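Local coordinates for alpha-amylase inhibitor 0.19 (Triticum aestivum, PDB 1HSS), which inhibits alpha-amylase, including animal amylases, as a disulfide-rich homodimer of the cereal trypsin/alpha-amylase inhibitor family and is also a wheat allergen, at residues 41-44 with 45-49; 83-86 with 87-91. One frame throughout, in Å; residues are numbered along the deposited sequence.

Overall arrangement
Following the chain from its N terminus, contact 1 comes first, on the last turns of helix 35-46 and the loop that leads on to helix 53-67; contact 2 lies later, at the start of helix 85-92. Each is local, between residues a turn or so apart, so neither closes a long loop, and they run in series without nesting or crossing. Contact 1 and contact 2 sit on opposite sides of the chain's centre, about 21 Å apart between centres and about 9 Å between nearest atoms. Disulfides tie 41-44 to Cys-20 and Cys-99, and 83-86 to Cys-28. Cys-20 opens helix 20-27 and Cys-28 follows its last residue; both contacts touch helix 53-67.

Contact 1: 41-44 with 45-49; sequences CCQQ and LAHIS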
loop_
_atom_site.group_PDB
_atom_site.type_symbol
_atom_site.label_atom_id
_atom_site.label_comp_id
_atom_site.label_asym_id
_atom_site.label_seq_id
_atom_site.Cartn_x
_atom_site.Cartn_y
_atom_site.Cartn_z
ATOM N N CYS A 41 10.560 -6.343 -10.035
ATOM C CA CYS A 41 9.274 -6.754 -9.484
ATOM C C CYS A 41 8.099 -6.215 -10.272
ATOM O O CYS A 41 7.231 -6.958 -10.670
ATOM C CB CYS A 41 9.143 -6.307 -8.043
ATOM S SG CYS A 41 7.472 -6.557 -7.392
ATOM N N CYS A 42 8.118 -4.927 -10.559
ATOM C CA CYS A 42 7.037 -4.295 -11.304
ATOM C C CYS A 42 6.897 -4.839 -12.714
ATOM O O CYS A 42 5.794 -4.973 -13.230
ATOM C CB CYS A 42 7.268 -2.779 -11.361
ATOM S SG CYS A 42 7.232 -2.047 -9.705
ATOM N N GLN A 43 8.038 -5.081 -13.351
ATOM C CA GLN A 43 8.113 -5.722 -14.663
ATOM C C GLN A 43 7.377 -7.057 -14.712
ATOM O O GLN A 43 6.598 -7.318 -15.630
ATOM C CB GLN A 43 9.579 -5.925 -15.024
ATOM C CG GLN A 43 9.860 -6.995 -16.068
ATOM C CD GLN A 43 9.759 -6.486 -17.490
ATOM O OE1 GLN A 43 9.195 -5.420 -17.751
ATOM N NE2 GLN A 43 10.229 -7.293 -18.434
ATOM N N GLN A 44 7.639 -7.904 -13.723
ATOM C CA GLN A 44 6.900 -9.150 -13.529
ATOM C C GLN A 44 5.396 -8.971 -13.254
ATOM O O GLN A 44 4.580 -9.686 -13.832
ATOM C CB GLN A 44 7.539 -9.957 -12.397
ATOM C CG GLN A 44 8.527 -11.011 -12.873
ATOM C CD GLN A 44 9.365 -11.637 -11.752
ATOM O OE1 GLN A 44 8.991 -11.634 -10.572
ATOM N NE2 GLN A 44 10.513 -12.176 -12.127
ATOM N N LEU A 45 5.023 -8.017 -12.396
ATOM C CA LEU A 45 3.609 -7.688 -12.185
ATOM C C LEU A 45 2.922 -7.164 -13.447
ATOM O O LEU A 45 1.809 -7.580 -13.761
ATOM C CB LEU A 45 3.437 -6.666 -11.060
ATOM C CG LEU A 45 3.228 -7.228 -9.648
ATOM C CD1 LEU A 45 3.275 -6.113 -8.632
ATOM C CD2 LEU A 45 1.907 -7.994 -9.562
ATOM N N ALA A 46 3.630 -6.334 -14.217
ATOM C CA ALA A 46 3.087 -5.711 -15.426
ATOM C C ALA A 46 2.602 -6.735 -16.455
ATOM O O ALA A 46 1.606 -6.513 -17.145
ATOM C CB ALA A 46 4.134 -4.798 -16.057
ATOM N N HIS A 47 3.256 -7.888 -16.503
ATOM C CA HIS A 47 2.895 -8.931 -17.462
ATOM C C HIS A 47 1.656 -9.734 -17.096
ATOM O O HIS A 47 1.078 -10.409 -17.938
ATOM C CB HIS A 47 4.057 -9.891 -17.658
ATOM C CG HIS A 47 5.302 -9.225 -18.143
ATOM N ND1 HIS A 47 6.526 -9.862 -18.175
ATOM C CD2 HIS A 47 5.523 -7.960 -18.572
ATOM C CE1 HIS A 47 7.447 -9.020 -18.611
ATOM N NE2 HIS A 47 6.863 -7.858 -18.861
ATOM N N ILE A 48 1.299 -9.727 -15.827
ATOM C CA ILE A 48 0.097 -10.400 -15.381
ATOM C C ILE A 48 -1.076 -9.453 -15.582
ATOM O O ILE A 48 -0.898 -8.233 -15.527
ATOM C CB ILE A 48 0.235 -10.811 -13.886
ATOM C CG1 ILE A 48 1.429 -11.772 -13.757
ATOM C CG2 ILE A 48 -1.059 -11.456 -13.370
ATOM C CD1 ILE A 48 1.950 -11.953 -12.355
ATOM N N SER A 49 -2.232 -10.000 -15.954
ATOM C CA SER A 49 -3.408 -9.183 -16.227
ATOM C C SER A 49 -3.936 -8.493 -14.974
ATOM O O SER A 49 -3.762 -8.987 -13.864
ATOM C CB SER A 49 -4.500 -10.045 -16.865
ATOM O OG SER A 49 -5.570 -10.270 -15.974
#
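Leu-45 N donates to Cys-41 O (3.0 Å) and Ala-46 N to Cys-42 O (2.7 Å), the i to i-4 pattern of an alpha helix, before the spacing shortens to i to i-3: a weak bond from His-47 N to Gln-44 O, and an ordinary one from Ile-48 N to Leu-45 O. On the outer side Gln-43 and His-47 lean together. The Gln-43 chain bends at chi2 (86°), which brings its amide beside the imidazole, NE2 lying 3.3 Å from His-47 CE1; amide and ring planes are turned 68° apart. Gln-43 O sits 3.1 Å above the His-47 ring plane, over its centre. On the inner side Cys-41 SG meets Leu-45 CD1 at 4.4 Å, Leu-45 packs on Ile-95 and Leu-101, and Ile-48 touches Phe-12 and Leu-17. Gln-44 OE1 accepts a hydrogen bond from Ala-19 N. The adjacent Cys-41 and Cys-42, bonded to Cys-20 and Cys-99, are the Cys-Cys pair of the disulfide-braced helical prolamin fold, tying helix 35-46 to helix 20-27 and to the residue after helix 95-98. The chemistry thus splits by side: disulfides, apolar packing and the Gln-44 amide inward, van der Waals contact between Gln-43 and His-47 outward.

Contact 2: 83-86 with 87-91; sequences CRRE and VVKLT
Arg-85 and Lys-89, one turn apart on the helix, pass each other at a slant, the lysine's end lying over one face of the guanidinium. The Lys-89 chain bends at chi3 (90°) and chi4 (-51°), which folds NZ back to 3.3 Å from Arg-85 CD and 3.4 Å from Arg-85 NE. Two positive groups this close would probably repel, a cost that the weak bond from Lys-89 NZ to Arg-85 O may partly offset; that carbonyl also accepts from Lys-89 N at 3.3 Å. On another side of the helix Val-88 CG2 packs 3.5 Å from Cys-83 CB, tighter than usual for two carbons. Val-87 CG1 rests 4.0 Å from Arg-84 CB. Arg-84 is the N-cap residue, and its carbonyl O takes the first-turn bond from Val-88 N (2.9 Å). At the far end Thr-91 OG1 reaches back to Val-87 O at 2.6 Å, from above the carbonyl plane, so that oxygen receives both the backbone N and the hydroxyl of Thr-91. Arg-84 NH2 forms salt bridges with Asp-106 and Asp-110 of the second subunit, placing this helix start at the dimer interface. Within its own chain, the disulfide from Cys-83 to Cys-28 joins this helix start to the residue just past helix 20-27, Thr-91 packs on Leu-24 of that helix, and Val-88 lies against Leu-61 and Tyr-65 of helix 53-67.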
loop_
_atom_site.group_PDB
_atom_site.type_symbol
_atom_site.label_atom_id
_atom_site.label_comp_id
_atom_site.label_asym_id
_atom_site.label_seq_id
_atom_site.Cartn_x
_atom_site.Cartn_y
_atom_site.Cartn_z
ATOM N N CYS A 83 10.395 -8.375 10.416
ATOM C CA CYS A 83 9.074 -7.888 10.024
ATOM C C CYS A 83 7.906 -8.421 10.838
ATOM O O CYS A 83 7.799 -9.619 11.100
ATOM C CB CYS A 83 8.802 -8.187 8.563
ATOM S SG CYS A 83 9.939 -7.309 7.502
ATOM N N ARG A 84 6.950 -7.530 11.068
ATOM C CA ARG A 84 5.698 -7.862 11.726
ATOM C C ARG A 84 4.675 -8.436 10.757
ATOM O O ARG A 84 4.404 -7.853 9.711
ATOM C CB ARG A 84 5.107 -6.616 12.367
ATOM C CG ARG A 84 6.054 -5.873 13.262
ATOM C CD ARG A 84 5.323 -4.787 13.988
ATOM N NE ARG A 84 6.253 -4.025 14.796
ATOM C CZ ARG A 84 5.887 -3.283 15.826
ATOM N NH1 ARG A 84 4.599 -3.203 16.144
ATOM N NH2 ARG A 84 6.812 -2.607 16.505
ATOM N N ARG A 85 3.982 -9.472 11.210
ATOM C CA ARG A 85 2.912 -10.127 10.457
ATOM C C ARG A 85 1.955 -9.140 9.778
ATOM O O ARG A 85 1.713 -9.205 8.581
ATOM C CB ARG A 85 2.128 -11.037 11.413
ATOM C CG ARG A 85 1.790 -12.422 10.872
ATOM C CD ARG A 85 0.361 -12.498 10.297
ATOM N NE ARG A 85 0.084 -13.806 9.686
ATOM C CZ ARG A 85 -1.127 -14.330 9.520
ATOM N NH1 ARG A 85 -2.216 -13.649 9.869
ATOM N NH2 ARG A 85 -1.244 -15.545 8.996
ATOM N N GLU A 86 1.491 -8.168 10.548
ATOM C CA GLU A 86 0.514 -7.189 10.070
ATOM C C GLU A 86 1.058 -6.315 8.924
ATOM O O GLU A 86 0.382 -6.120 7.913
ATOM C CB GLU A 86 0.050 -6.285 11.230
ATOM C CG GLU A 86 0.143 -6.904 12.651
ATOM C CD GLU A 86 1.534 -6.764 13.318
ATOM O OE1 GLU A 86 1.980 -5.616 13.589
ATOM O OE2 GLU A 86 2.146 -7.817 13.641
ATOM N N VAL A 87 2.290 -5.816 9.080
ATOM C CA VAL A 87 2.880 -4.938 8.077
ATOM C C VAL A 87 3.324 -5.727 6.848
ATOM O O VAL A 87 3.168 -5.252 5.730
ATOM C CB VAL A 87 4.067 -4.083 8.636
ATOM C CG1 VAL A 87 3.801 -3.653 10.071
ATOM C CG2 VAL A 87 5.342 -4.843 8.551
ATOM N N VAL A 88 3.707 -6.986 7.047
ATOM C CA VAL A 88 4.028 -7.871 5.931
ATOM C C VAL A 88 2.855 -8.010 4.953
ATOM O O VAL A 88 3.013 -7.762 3.764
ATOM C CB VAL A 88 4.488 -9.295 6.415
ATOM C CG1 VAL A 88 4.473 -10.301 5.263
ATOM C CG2 VAL A 88 5.886 -9.225 6.980
ATOM N N LYS A 89 1.660 -8.316 5.441
ATOM C CA LYS A 89 0.562 -8.559 4.509
ATOM C C LYS A 89 -0.040 -7.266 3.999
ATOM O O LYS A 89 -0.515 -7.222 2.872
ATOM C CB LYS A 89 -0.521 -9.469 5.107
ATOM C CG LYS A 89 -1.172 -8.917 6.336
ATOM C CD LYS A 89 -2.238 -9.862 6.866
ATOM C CE LYS A 89 -1.649 -10.855 7.854
ATOM N NZ LYS A 89 -0.444 -11.538 7.274
ATOM N N LEU A 90 0.128 -6.187 4.760
ATOM C CA LEU A 90 -0.204 -4.849 4.293
ATOM C C LEU A 90 0.740 -4.383 3.197
ATOM O O LEU A 90 0.318 -3.708 2.265
ATOM C CB LEU A 90 -0.140 -3.874 5.446
ATOM C CG LEU A 90 -1.355 -2.979 5.630
ATOM C CD1 LEU A 90 -2.620 -3.819 5.729
ATOM C CD2 LEU A 90 -1.160 -2.159 6.896
ATOM N N THR A 91 2.020 -4.713 3.317
ATOM C CA THR A 91 3.030 -4.368 2.293
ATOM C C THR A 91 2.834 -5.160 0.975
ATOM O O THR A 91 2.703 -4.588 -0.113
ATOM C CB THR A 91 4.471 -4.618 2.840
ATOM O OG1 THR A 91 4.647 -3.886 4.054
ATOM C CG2 THR A 91 5.536 -4.199 1.841
#